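Local coordinates for methyltransferase (Thermus thermophilus, PDB 3TMA), which transfers a methyl group from S-adenosyl-L-methionine to N2 of guanosine 6 in tRNA(Phe), giving N2-methylguanosine, at residues L292-W297 / L322-A326; T26-L30 / T188-A194; A109-R113 / V143-L147. One frame throughout, in Å; residues are numbered along the deposited sequence. Where two conformers were deposited one is given.

Interaction 1: residues L292-W297 / L322-A326; sequences LFHLYW and LLKRA
Phe293 turns CG anti to its backbone N (chi1 175°), which carries its ring from the flank of its helix forward to 322-326, while Tyr296, with CG anti to the carbonyl carbon (chi1 -81°), turns its own ring to Leu323. The methyl CD2 of Leu323 stands over the centre of one face of Tyr296, 4.0 Å from the ring centroid and 13° off the normal, a CH-pi contact. The methyl of Ala326 touches both aromatic residues, CB lying 3.7 Å from Phe293 CE1 and 3.8 Å from Tyr296 CB. So small a side chain suits a point where the backbones converge, CA of Ala326 lying 5.1 Å from CA of Trp297. In this Rossmann-fold methyltransferase domain, helix 290-305 precedes strand 312-317 and helix 320-326 follows it; Tyr296 OH bonds to Thr317 OG1 at that strand's end, so the phenol spans from the interhelical packing to the sheet. Branched Leu322 serves two neighbours, CD1 reaching Phe293 CD1 at 3.7 Å and CD2 approaching Leu292 CD2. On the solvent side, the aliphatic CG of Arg325 lies 3.5 Å from Phe293 CE1. The Ala326 and Trp297 carbonyl oxygens both accept from Arg301 NH1.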
ATOM      1  N   LEU A 292      -9.467 -21.777 -14.769  1.00 60.39           N
ATOM      2  CA  LEU A 292      -9.657 -20.574 -13.992  1.00 56.14           C
ATOM      3  C   LEU A 292     -11.130 -20.183 -13.856  1.00 51.40           C
ATOM      4  O   LEU A 292     -11.576 -19.835 -12.770  1.00 47.83           O
ATOM      5  CB  LEU A 292      -8.843 -19.419 -14.559  1.00 57.01           C
ATOM      6  CG  LEU A 292      -8.670 -18.234 -13.623  1.00 56.20           C
ATOM      7  CD1 LEU A 292      -7.986 -18.641 -12.290  1.00 54.01           C
ATOM      8  CD2 LEU A 292      -7.864 -17.186 -14.352  1.00 59.56           C
ATOM      9  N   PHE A 293     -11.889 -20.278 -14.936  1.00 51.62           N
ATOM     10  CA  PHE A 293     -13.307 -19.953 -14.887  1.00 49.39           C
ATOM     11  C   PHE A 293     -14.037 -20.858 -13.904  1.00 47.49           C
ATOM     12  O   PHE A 293     -14.943 -20.403 -13.194  1.00 43.91           O
ATOM     13  CB  PHE A 293     -13.962 -20.069 -16.277  1.00 52.39           C
ATOM     14  CG  PHE A 293     -15.465 -19.845 -16.253  1.00 52.55           C
ATOM     15  CD1 PHE A 293     -15.989 -18.563 -16.055  1.00 52.20           C
ATOM     16  CD2 PHE A 293     -16.344 -20.900 -16.400  1.00 56.01           C
ATOM     17  CE1 PHE A 293     -17.361 -18.341 -16.032  1.00 50.90           C
ATOM     18  CE2 PHE A 293     -17.726 -20.688 -16.387  1.00 55.60           C
ATOM     19  CZ  PHE A 293     -18.233 -19.412 -16.182  1.00 52.77           C
ATOM     20  N   HIS A 294     -13.643 -22.133 -13.895  1.00 49.19           N
ATOM     21  CA  HIS A 294     -14.253 -23.111 -12.998  0.50 49.46           C
ATOM     22  C   HIS A 294     -13.875 -22.861 -11.544  1.00 46.35           C
ATOM     23  O   HIS A 294     -14.682 -23.112 -10.647  1.00 45.09           O
ATOM     24  CB  HIS A 294     -13.915 -24.556 -13.396  0.50 53.39           C
ATOM     25  CG  HIS A 294     -14.583 -25.590 -12.536  0.50 56.82           C
ATOM     26  ND1 HIS A 294     -15.887 -25.996 -12.733  0.50 61.28           N
ATOM     27  CD2 HIS A 294     -14.136 -26.278 -11.456  0.50 59.91           C
ATOM     28  CE1 HIS A 294     -16.200 -26.918 -11.839  0.50 63.61           C
ATOM     29  NE2 HIS A 294     -15.159 -27.096 -11.042  0.50 62.70           N
ATOM     30  N   LEU A 295     -12.674 -22.367 -11.294  1.00 45.02           N
ATOM     31  CA  LEU A 295     -12.321 -21.997  -9.911  1.00 41.90           C
ATOM     32  C   LEU A 295     -13.145 -20.805  -9.463  1.00 38.88           C
ATOM     33  O   LEU A 295     -13.670 -20.807  -8.341  1.00 35.79           O
ATOM     34  CB  LEU A 295     -10.822 -21.714  -9.754  1.00 43.04           C
ATOM     35  CG  LEU A 295     -10.290 -20.993  -8.487  1.00 45.40           C
ATOM     36  CD1 LEU A 295     -10.551 -21.767  -7.212  1.00 44.66           C
ATOM     37  CD2 LEU A 295      -8.811 -20.805  -8.674  1.00 50.83           C
ATOM     38  N   TYR A 296     -13.277 -19.792 -10.334  1.00 36.84           N
ATOM     39  CA  TYR A 296     -14.084 -18.610  -9.982  1.00 34.40           C
ATOM     40  C   TYR A 296     -15.533 -19.033  -9.724  1.00 34.50           C
ATOM     41  O   TYR A 296     -16.181 -18.546  -8.799  1.00 30.69           O
ATOM     42  CB  TYR A 296     -14.108 -17.599 -11.124  1.00 35.25           C
ATOM     43  CG  TYR A 296     -12.901 -16.687 -11.224  1.00 41.23           C
ATOM     44  CD1 TYR A 296     -11.883 -16.729 -10.283  1.00 43.86           C
ATOM     45  CD2 TYR A 296     -12.768 -15.809 -12.305  1.00 49.68           C
ATOM     46  CE1 TYR A 296     -10.797 -15.841 -10.359  1.00 48.72           C
ATOM     47  CE2 TYR A 296     -11.678 -14.942 -12.409  1.00 52.23           C
ATOM     48  CZ  TYR A 296     -10.696 -14.965 -11.421  1.00 52.85           C
ATOM     49  OH  TYR A 296      -9.604 -14.120 -11.536  1.00 55.11           O
ATOM     50  N   TRP A 297     -16.055 -19.854 -10.619  1.00 34.16           N
ATOM     51  CA  TRP A 297     -17.442 -20.318 -10.528  1.00 37.46           C
ATOM     52  C   TRP A 297     -17.759 -20.970  -9.158  1.00 36.30           C
ATOM     53  O   TRP A 297     -18.718 -20.582  -8.449  1.00 34.73           O
ATOM     54  CB  TRP A 297     -17.659 -21.358 -11.638  1.00 40.86           C
ATOM     55  CG  TRP A 297     -19.014 -21.920 -11.610  1.00 47.70           C
ATOM     56  CD1 TRP A 297     -19.472 -22.981 -10.858  1.00 48.15           C
ATOM     57  CD2 TRP A 297     -20.125 -21.427 -12.326  1.00 50.24           C
ATOM     58  NE1 TRP A 297     -20.805 -23.156 -11.065  1.00 48.59           N
ATOM     59  CE2 TRP A 297     -21.227 -22.232 -11.986  1.00 54.85           C
ATOM     60  CE3 TRP A 297     -20.292 -20.399 -13.258  1.00 54.99           C
ATOM     61  CZ2 TRP A 297     -22.478 -22.038 -12.539  1.00 59.30           C
ATOM     62  CZ3 TRP A 297     -21.533 -20.214 -13.812  1.00 58.55           C
ATOM     63  CH2 TRP A 297     -22.611 -21.016 -13.441  1.00 60.79           C
ATOM     64  N   LEU A 322     -14.019 -12.201 -16.963  1.00 41.93           N
ATOM     65  CA  LEU A 322     -14.254 -13.586 -16.599  1.00 40.95           C
ATOM     66  C   LEU A 322     -14.912 -13.688 -15.215  1.00 40.00           C
ATOM     67  O   LEU A 322     -15.772 -14.541 -14.973  1.00 39.74           O
ATOM     68  CB  LEU A 322     -12.921 -14.326 -16.558  1.00 42.84           C
ATOM     69  CG  LEU A 322     -13.008 -15.840 -16.496  1.00 47.87           C
ATOM     70  CD1 LEU A 322     -13.650 -16.353 -17.820  1.00 52.81           C
ATOM     71  CD2 LEU A 322     -11.593 -16.366 -16.337  1.00 53.86           C
ATOM     72  N   LEU A 323     -14.418 -12.896 -14.276  1.00 37.19           N
ATOM     73  CA  LEU A 323     -15.014 -12.839 -12.936  1.00 38.63           C
ATOM     74  C   LEU A 323     -16.492 -12.504 -13.024  1.00 39.29           C
ATOM     75  O   LEU A 323     -17.324 -13.123 -12.361  1.00 38.32           O
ATOM     76  CB  LEU A 323     -14.309 -11.774 -12.081  1.00 37.69           C
ATOM     77  CG  LEU A 323     -14.624 -11.702 -10.575  1.00 42.12           C
ATOM     78  CD1 LEU A 323     -16.047 -11.288 -10.270  1.00 42.59           C
ATOM     79  CD2 LEU A 323     -14.311 -13.046  -9.960  1.00 45.84           C
ATOM     80  N   LYS A 324     -16.817 -11.489 -13.807  1.00 38.43           N
ATOM     81  CA  LYS A 324     -18.203 -11.056 -13.922  1.00 41.24           C
ATOM     82  C   LYS A 324     -19.086 -12.079 -14.610  1.00 44.67           C
ATOM     83  O   LYS A 324     -20.215 -12.309 -14.187  1.00 46.93           O
ATOM     84  CB  LYS A 324     -18.306  -9.667 -14.549  1.00 40.98           C
ATOM     85  CG  LYS A 324     -17.572  -8.629 -13.694  1.00 45.99           C
ATOM     86  CD  LYS A 324     -18.225  -7.262 -13.777  1.00 56.06           C
ATOM     87  CE  LYS A 324     -17.360  -6.296 -14.519  1.00 59.70           C
ATOM     88  NZ  LYS A 324     -17.188  -6.784 -15.893  1.00 64.04           N
ATOM     89  N   ARG A 325     -18.554 -12.736 -15.632  1.00 42.69           N
ATOM     90  CA  ARG A 325     -19.208 -13.873 -16.197  1.00 44.42           C
ATOM     91  C   ARG A 325     -19.555 -14.976 -15.173  1.00 44.53           C
ATOM     92  O   ARG A 325     -20.615 -15.600 -15.281  1.00 45.26           O
ATOM     93  CB  ARG A 325     -18.322 -14.439 -17.319  1.00 49.30           C
ATOM     94  CG  ARG A 325     -18.769 -15.777 -17.915  1.00 58.38           C
ATOM     95  CD  ARG A 325     -19.720 -15.618 -19.111  1.00 69.35           C
ATOM     96  NE  ARG A 325     -19.080 -14.850 -20.172  1.00 74.48           N
ATOM     97  CZ  ARG A 325     -18.945 -15.256 -21.431  1.00 76.60           C
ATOM     98  NH1 ARG A 325     -18.303 -14.484 -22.293  1.00 75.37           N
ATOM     99  NH2 ARG A 325     -19.464 -16.415 -21.836  1.00 79.11           N
ATOM    100  N   ALA A 326     -18.670 -15.220 -14.194  1.00 38.67           N
ATOM    101  CA  ALA A 326     -18.865 -16.261 -13.192  1.00 37.72           C
ATOM    102  C   ALA A 326     -19.722 -15.872 -11.984  1.00 36.52           C
ATOM    103  O   ALA A 326     -19.959 -16.706 -11.109  1.00 35.81           O
ATOM    104  CB  ALA A 326     -17.486 -16.777 -12.715  1.00 38.27           C
TER

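Interaction 2: residues T26-L30 / T188-A194; sequences THPGL and TPVLAQA
His27 and Thr188 meet where a loop of the N-terminal region, between strand 21-25 and helix 31-41, lies against the start of helix 189-198 in the Rossmann-fold domain. Thr188 is the N-cap of that helix: its OG1 accepts from Leu191 N at 3.1 Å, nearly straight at 169°. The imidazole of His27 is built onto this cap. Its CB points toward the helix, and CG stands anti to the carbonyl carbon (chi1 -56°), which extends the ring to the helix start. On one edge CD2 lies 3.6 Å from Val190 CG1, near the ring plane. ND1, on the other side of CG, makes a weak hydrogen bond with Glu340 O. CE1 approaches the Thr188 methyl CG2, and NE2, at the tip, is hydrogen-bonded to Thr188 OG1 at 3.0 Å (150°). One hydroxyl thus joins the helix cap to the imidazole. Over one face, offset toward the rim, Leu191 CG makes a CH-pi contact 4.3 Å from the ring centroid; His74 adds an edge-to-face ring contact. With both ring nitrogens engaged, rotation of the imidazole is probably restricted, and histidine suits the place because it offers two polar nitrogens on its rim and a pi face for a leucine. The loop is shaped by a type II turn from His27 to Leu30, in which Gly29 takes a positive phi where a side chain would press on the preceding carbonyl. The turn delivers Leu30 to the next part of the helix. Val190 CG1 lies among Thr26 OG1, whose polar partner is Leu72 O, the His27 ring and Leu30 CD1. One helical turn further on, Ala194 CB lies 3.7 Å from Leu30 CD2.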
ATOM      1  N   THR A  26       1.278   5.405  -2.011  1.00 27.11           N
ATOM      2  CA  THR A  26       0.537   4.146  -1.861  1.00 27.88           C
ATOM      3  C   THR A  26       0.450   3.544  -3.284  1.00 28.42           C
ATOM      4  O   THR A  26       1.000   4.122  -4.225  1.00 28.24           O
ATOM      5  CB  THR A  26      -0.871   4.432  -1.240  1.00 29.92           C
ATOM      6  OG1 THR A  26      -1.549   3.206  -0.940  1.00 30.71           O
ATOM      7  CG2 THR A  26      -1.767   5.328  -2.182  1.00 25.26           C
ATOM      8  N   HIS A  27      -0.275   2.446  -3.483  1.00 29.22           N
ATOM      9  CA  HIS A  27      -0.549   2.007  -4.881  1.00 30.19           C
ATOM     10  C   HIS A  27      -1.444   3.018  -5.603  1.00 29.02           C
ATOM     11  O   HIS A  27      -2.463   3.411  -5.080  1.00 28.48           O
ATOM     12  CB  HIS A  27      -1.209   0.620  -4.902  1.00 33.71           C
ATOM     13  CG  HIS A  27      -0.413  -0.428  -4.192  1.00 38.32           C
ATOM     14  ND1 HIS A  27       0.459  -1.271  -4.842  1.00 44.34           N
ATOM     15  CD2 HIS A  27      -0.366  -0.779  -2.882  1.00 43.49           C
ATOM     16  CE1 HIS A  27       1.017  -2.093  -3.965  1.00 47.44           C
ATOM     17  NE2 HIS A  27       0.519  -1.827  -2.769  1.00 41.27           N
ATOM     18  N   PRO A  28      -1.100   3.390  -6.846  1.00 29.48           N
ATOM     19  CA  PRO A  28      -2.083   4.160  -7.624  1.00 30.00           C
ATOM     20  C   PRO A  28      -3.452   3.495  -7.594  1.00 31.98           C
ATOM     21  O   PRO A  28      -3.545   2.257  -7.743  1.00 30.41           O
ATOM     22  CB  PRO A  28      -1.502   4.125  -9.061  1.00 32.32           C
ATOM     23  CG  PRO A  28       0.063   4.175  -8.771  1.00 27.90           C
ATOM     24  CD  PRO A  28       0.187   3.214  -7.558  1.00 30.76           C
ATOM     25  N   GLY A  29      -4.495   4.306  -7.379  1.00 31.08           N
ATOM     26  CA  GLY A  29      -5.859   3.770  -7.203  1.00 31.37           C
ATOM     27  C   GLY A  29      -6.345   3.713  -5.756  1.00 30.85           C
ATOM     28  O   GLY A  29      -7.538   3.484  -5.494  1.00 33.17           O
ATOM     29  N   LEU A  30      -5.425   3.846  -4.810  1.00 27.97           N
ATOM     30  CA  LEU A  30      -5.792   3.802  -3.379  1.00 28.97           C
ATOM     31  C   LEU A  30      -5.673   5.192  -2.703  1.00 29.04           C
ATOM     32  O   LEU A  30      -5.705   5.278  -1.480  1.00 27.62           O
ATOM     33  CB  LEU A  30      -4.873   2.811  -2.637  1.00 27.51           C
ATOM     34  CG  LEU A  30      -4.835   1.327  -3.072  1.00 32.95           C
ATOM     35  CD1 LEU A  30      -3.906   0.501  -2.116  1.00 32.07           C
ATOM     36  CD2 LEU A  30      -6.248   0.711  -3.079  1.00 27.28           C
ATOM     37  N   THR A 188       0.929  -6.894  -1.186  1.00 47.88           N
ATOM     38  CA  THR A 188       1.531  -6.195  -0.046  1.00 44.78           C
ATOM     39  C   THR A 188       0.527  -6.146   1.102  1.00 39.68           C
ATOM     40  O   THR A 188      -0.695  -6.187   0.861  1.00 37.44           O
ATOM     41  CB  THR A 188       1.919  -4.757  -0.439  1.00 44.26           C
ATOM     42  OG1 THR A 188       0.726  -4.036  -0.781  1.00 46.69           O
ATOM     43  CG2 THR A 188       2.789  -4.777  -1.681  1.00 46.95           C
ATOM     44  N   PRO A 189       1.019  -5.899   2.330  1.00 37.16           N
ATOM     45  CA  PRO A 189       0.065  -5.581   3.406  1.00 34.26           C
ATOM     46  C   PRO A 189      -0.784  -4.320   3.114  1.00 31.63           C
ATOM     47  O   PRO A 189      -1.909  -4.212   3.612  1.00 29.19           O
ATOM     48  CB  PRO A 189       0.979  -5.362   4.636  1.00 35.64           C
ATOM     49  CG  PRO A 189       2.155  -6.228   4.367  1.00 36.21           C
ATOM     50  CD  PRO A 189       2.373  -6.195   2.859  1.00 37.55           C
ATOM     51  N   VAL A 190      -0.266  -3.380   2.317  1.00 31.20           N
ATOM     52  CA  VAL A 190      -1.061  -2.183   1.964  1.00 30.40           C
ATOM     53  C   VAL A 190      -2.328  -2.552   1.134  1.00 32.90           C
ATOM     54  O   VAL A 190      -3.420  -2.065   1.393  1.00 32.47           O
ATOM     55  CB  VAL A 190      -0.198  -1.152   1.221  1.00 33.31           C
ATOM     56  CG1 VAL A 190      -1.091  -0.049   0.618  1.00 29.42           C
ATOM     57  CG2 VAL A 190       0.849  -0.530   2.219  1.00 29.91           C
ATOM     58  N   LEU A 191      -2.156  -3.413   0.144  1.00 33.59           N
ATOM     59  CA  LEU A 191      -3.271  -3.927  -0.625  1.00 36.43           C
ATOM     60  C   LEU A 191      -4.250  -4.747   0.208  1.00 34.62           C
ATOM     61  O   LEU A 191      -5.481  -4.585   0.077  1.00 35.27           O
ATOM     62  CB  LEU A 191      -2.770  -4.774  -1.785  1.00 39.20           C
ATOM     63  CG  LEU A 191      -3.008  -4.012  -3.083  1.00 49.68           C
ATOM     64  CD1 LEU A 191      -2.357  -4.764  -4.241  1.00 57.67           C
ATOM     65  CD2 LEU A 191      -4.529  -3.884  -3.258  1.00 48.54           C
ATOM     66  N   ALA A 192      -3.727  -5.562   1.113  1.00 33.05           N
ATOM     67  CA  ALA A 192      -4.575  -6.274   2.066  1.00 32.09           C
ATOM     68  C   ALA A 192      -5.422  -5.333   2.946  1.00 31.65           C
ATOM     69  O   ALA A 192      -6.625  -5.568   3.163  1.00 33.04           O
ATOM     70  CB  ALA A 192      -3.696  -7.195   2.951  1.00 31.36           C
ATOM     71  N   GLN A 193      -4.796  -4.295   3.485  1.00 30.29           N
ATOM     72  CA  GLN A 193      -5.522  -3.257   4.297  1.00 29.61           C
ATOM     73  C   GLN A 193      -6.613  -2.555   3.459  1.00 30.78           C
ATOM     74  O   GLN A 193      -7.736  -2.286   3.938  1.00 29.38           O
ATOM     75  CB  GLN A 193      -4.509  -2.205   4.819  1.00 31.09           C
ATOM     76  CG  GLN A 193      -5.141  -0.996   5.567  1.00 27.14           C
ATOM     77  CD  GLN A 193      -5.745  -1.400   6.906  1.00 35.82           C
ATOM     78  OE1 GLN A 193      -6.713  -0.796   7.341  1.00 36.99           O
ATOM     79  NE2 GLN A 193      -5.198  -2.443   7.541  1.00 28.92           N
ATOM     80  N   ALA A 194      -6.298  -2.291   2.178  1.00 31.85           N
ATOM     81  CA  ALA A 194      -7.299  -1.704   1.271  1.00 32.49           C
ATOM     82  C   ALA A 194      -8.504  -2.633   1.045  1.00 33.52           C
ATOM     83  O   ALA A 194      -9.658  -2.162   1.037  1.00 33.60           O
ATOM     84  CB  ALA A 194      -6.647  -1.352  -0.088  1.00 32.79           C
TER

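Interaction 3: residues A109-R113 / V143-L147; sequences AGSFR and VPVDL
At the edge of the Phe112 ring, in its plane, lies the carbonyl oxygen of Val143, 3.4 Å from CE1; Val145 CG2 approaches the ring obliquely, and Val143 CG1 lies 3.6 Å from CD1. The other flat group, the guanidinium of Arg113, has Leu147 CD2 over the centre of one face, while its NH1 donates to Leu147 O at 3.2 Å, the oxygen tilted from the guanidinium plane. Although CB of Phe112 points away from 143-147, a chi1 of 78° sets CG between the backbone N and the carbonyl carbon and bends the ring back to the two valines. Both segments belong to the THUMP domain, where strand 112-119 is the outermost strand of a mixed sheet and 143-147 is the loop after helix 126-141. The backbones form a single beta bridge with the parallel bonding pattern: Phe112 N donates to Pro144 O at 3.0 Å, and Asp146 N to Phe112 O at 2.8 Å. Phe112 is thereby gripped from both sides of Val145. Proline, which has no N-H to donate, suits position 144 because the bridge uses its carbonyl oxygen, and that same oxygen also receives a CA-H...O contact from Ser111. Gly110, with phi 68°, takes the chain out of helix 106-109 into the bridge, and its O touches Pro144 CG at 3.6 Å. The Asp146 carboxylate turns elsewhere, with OD1 accepting from Arg149 N.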
ATOM      1  N   ALA A 109      23.834  10.911  10.709  1.00 57.45           N
ATOM      2  CA  ALA A 109      23.656  10.003   9.572  1.00 56.30           C
ATOM      3  C   ALA A 109      24.972   9.545   8.959  1.00 56.42           C
ATOM      4  O   ALA A 109      25.198   8.346   8.835  1.00 58.49           O
ATOM      5  CB  ALA A 109      22.708  10.572   8.513  1.00 53.29           C
ATOM      6  N   GLY A 110      25.860  10.478   8.617  1.00 54.78           N
ATOM      7  CA  GLY A 110      27.160  10.099   8.081  1.00 55.11           C
ATOM      8  C   GLY A 110      27.247   9.447   6.696  1.00 53.48           C
ATOM      9  O   GLY A 110      28.327   8.990   6.276  1.00 55.47           O
ATOM     10  N   SER A 111      26.126   9.372   5.983  1.00 48.16           N
ATOM     11  CA  SER A 111      26.181   9.310   4.518  1.00 43.93           C
ATOM     12  C   SER A 111      24.830   9.709   3.964  1.00 39.96           C
ATOM     13  O   SER A 111      23.803   9.594   4.679  1.00 40.26           O
ATOM     14  CB  SER A 111      26.586   7.911   4.029  1.00 44.96           C
ATOM     15  OG  SER A 111      25.478   7.008   4.037  1.00 43.53           O
ATOM     16  N   PHE A 112      24.790  10.153   2.708  1.00 35.93           N
ATOM     17  CA  PHE A 112      23.477  10.455   2.093  1.00 32.80           C
ATOM     18  C   PHE A 112      23.511  10.248   0.590  1.00 33.53           C
ATOM     19  O   PHE A 112      24.603   9.976  -0.004  1.00 33.63           O
ATOM     20  CB  PHE A 112      23.005  11.881   2.457  1.00 31.12           C
ATOM     21  CG  PHE A 112      23.691  12.985   1.636  1.00 32.31           C
ATOM     22  CD1 PHE A 112      25.050  13.230   1.779  1.00 34.38           C
ATOM     23  CD2 PHE A 112      22.986  13.704   0.681  1.00 30.57           C
ATOM     24  CE1 PHE A 112      25.719  14.215   0.985  1.00 34.76           C
ATOM     25  CE2 PHE A 112      23.599  14.716  -0.071  1.00 32.43           C
ATOM     26  CZ  PHE A 112      24.991  14.964   0.068  1.00 34.79           C
ATOM     27  N   ARG A 113      22.342  10.391  -0.054  1.00 30.42           N
ATOM     28  CA  ARG A 113      22.326  10.574  -1.496  1.00 30.87           C
ATOM     29  C   ARG A 113      21.118  11.429  -1.810  1.00 30.67           C
ATOM     30  O   ARG A 113      20.273  11.617  -0.937  1.00 29.25           O
ATOM     31  CB  ARG A 113      22.260   9.230  -2.239  1.00 31.90           C
ATOM     32  CG  ARG A 113      20.929   8.485  -2.115  1.00 31.88           C
ATOM     33  CD  ARG A 113      20.885   7.358  -3.157  1.00 35.93           C
ATOM     34  NE  ARG A 113      20.709   7.958  -4.475  1.00 41.99           N
ATOM     35  CZ  ARG A 113      20.909   7.331  -5.632  1.00 47.31           C
ATOM     36  NH1 ARG A 113      21.334   6.066  -5.650  1.00 39.62           N
ATOM     37  NH2 ARG A 113      20.726   7.996  -6.777  1.00 48.20           N
ATOM     38  N   VAL A 143      29.195  15.624   4.777  1.00 45.23           N
ATOM     39  CA  VAL A 143      28.771  14.218   4.821  1.00 46.14           C
ATOM     40  C   VAL A 143      29.011  13.546   3.443  1.00 44.99           C
ATOM     41  O   VAL A 143      28.742  14.164   2.433  1.00 43.54           O
ATOM     42  CB  VAL A 143      27.280  14.154   5.230  1.00 44.11           C
ATOM     43  CG1 VAL A 143      26.694  12.777   5.004  1.00 46.44           C
ATOM     44  CG2 VAL A 143      27.125  14.556   6.693  1.00 48.90           C
ATOM     45  N   PRO A 144      29.564  12.308   3.410  1.00 45.89           N
ATOM     46  CA  PRO A 144      29.823  11.714   2.094  1.00 47.24           C
ATOM     47  C   PRO A 144      28.577  11.180   1.396  1.00 45.30           C
ATOM     48  O   PRO A 144      27.627  10.702   2.045  1.00 42.05           O
ATOM     49  CB  PRO A 144      30.801  10.551   2.383  1.00 49.46           C
ATOM     50  CG  PRO A 144      30.646  10.231   3.821  1.00 50.81           C
ATOM     51  CD  PRO A 144      30.199  11.544   4.505  1.00 48.83           C
ATOM     52  N   VAL A 145      28.592  11.263   0.071  1.00 45.85           N
ATOM     53  CA  VAL A 145      27.572  10.618  -0.750  1.00 44.04           C
ATOM     54  C   VAL A 145      27.789   9.104  -0.787  1.00 44.61           C
ATOM     55  O   VAL A 145      28.895   8.654  -1.056  1.00 47.87           O
ATOM     56  CB  VAL A 145      27.628  11.175  -2.184  1.00 44.82           C
ATOM     57  CG1 VAL A 145      26.674  10.409  -3.098  1.00 41.50           C
ATOM     58  CG2 VAL A 145      27.280  12.648  -2.166  1.00 44.63           C
ATOM     59  N   ASP A 146      26.756   8.321  -0.498  1.00 41.67           N
ATOM     60  CA  ASP A 146      26.823   6.864  -0.678  1.00 44.07           C
ATOM     61  C   ASP A 146      25.625   6.397  -1.500  1.00 44.19           C
ATOM     62  O   ASP A 146      24.489   6.438  -1.017  1.00 41.92           O
ATOM     63  CB  ASP A 146      26.891   6.096   0.660  1.00 45.81           C
ATOM     64  CG  ASP A 146      27.243   4.594   0.480  0.50 46.50           C
ATOM     65  OD1 ASP A 146      26.712   3.914  -0.434  0.50 43.92           O
ATOM     66  OD2 ASP A 146      28.019   4.075   1.298  0.50 47.82           O
ATOM     67  N   LEU A 147      25.874   6.013  -2.759  1.00 44.64           N
ATOM     68  CA  LEU A 147      24.779   5.711  -3.689  1.00 47.39           C
ATOM     69  C   LEU A 147      23.982   4.442  -3.315  1.00 47.81           C
ATOM     70  O   LEU A 147      22.751   4.454  -3.342  1.00 47.25           O
ATOM     71  CB  LEU A 147      25.275   5.652  -5.141  1.00 47.39           C
ATOM     72  CG  LEU A 147      25.959   6.949  -5.606  1.00 51.92           C
ATOM     73  CD1 LEU A 147      26.655   6.764  -6.963  1.00 57.11           C
ATOM     74  CD2 LEU A 147      24.993   8.128  -5.650  1.00 48.80           C
TER

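How the interactions relate
Interactions 1 and 3 lie on opposite sides of the chain's centre, their own centres about 52 Å apart, one in the methyltransferase domain and the other in the THUMP domain. The centre of interaction 2 is about 3 Å from that of the chain, and this contact connects the N-terminal region with the catalytic domain; the loop it closes encloses interaction 3, centred about 31 Å away. Interaction 1, about 24 Å from it between centres, follows later in the sequence. Interactions 1 and 2 lie near the probable S-adenosyl-L-methionine site: the Thr188 side chain is about 6 Å from that of Thr216, and the side chains of Leu191 and Tyr296 are about 7 and 9 Å from that of Asn279. Interaction 3 is remote from it.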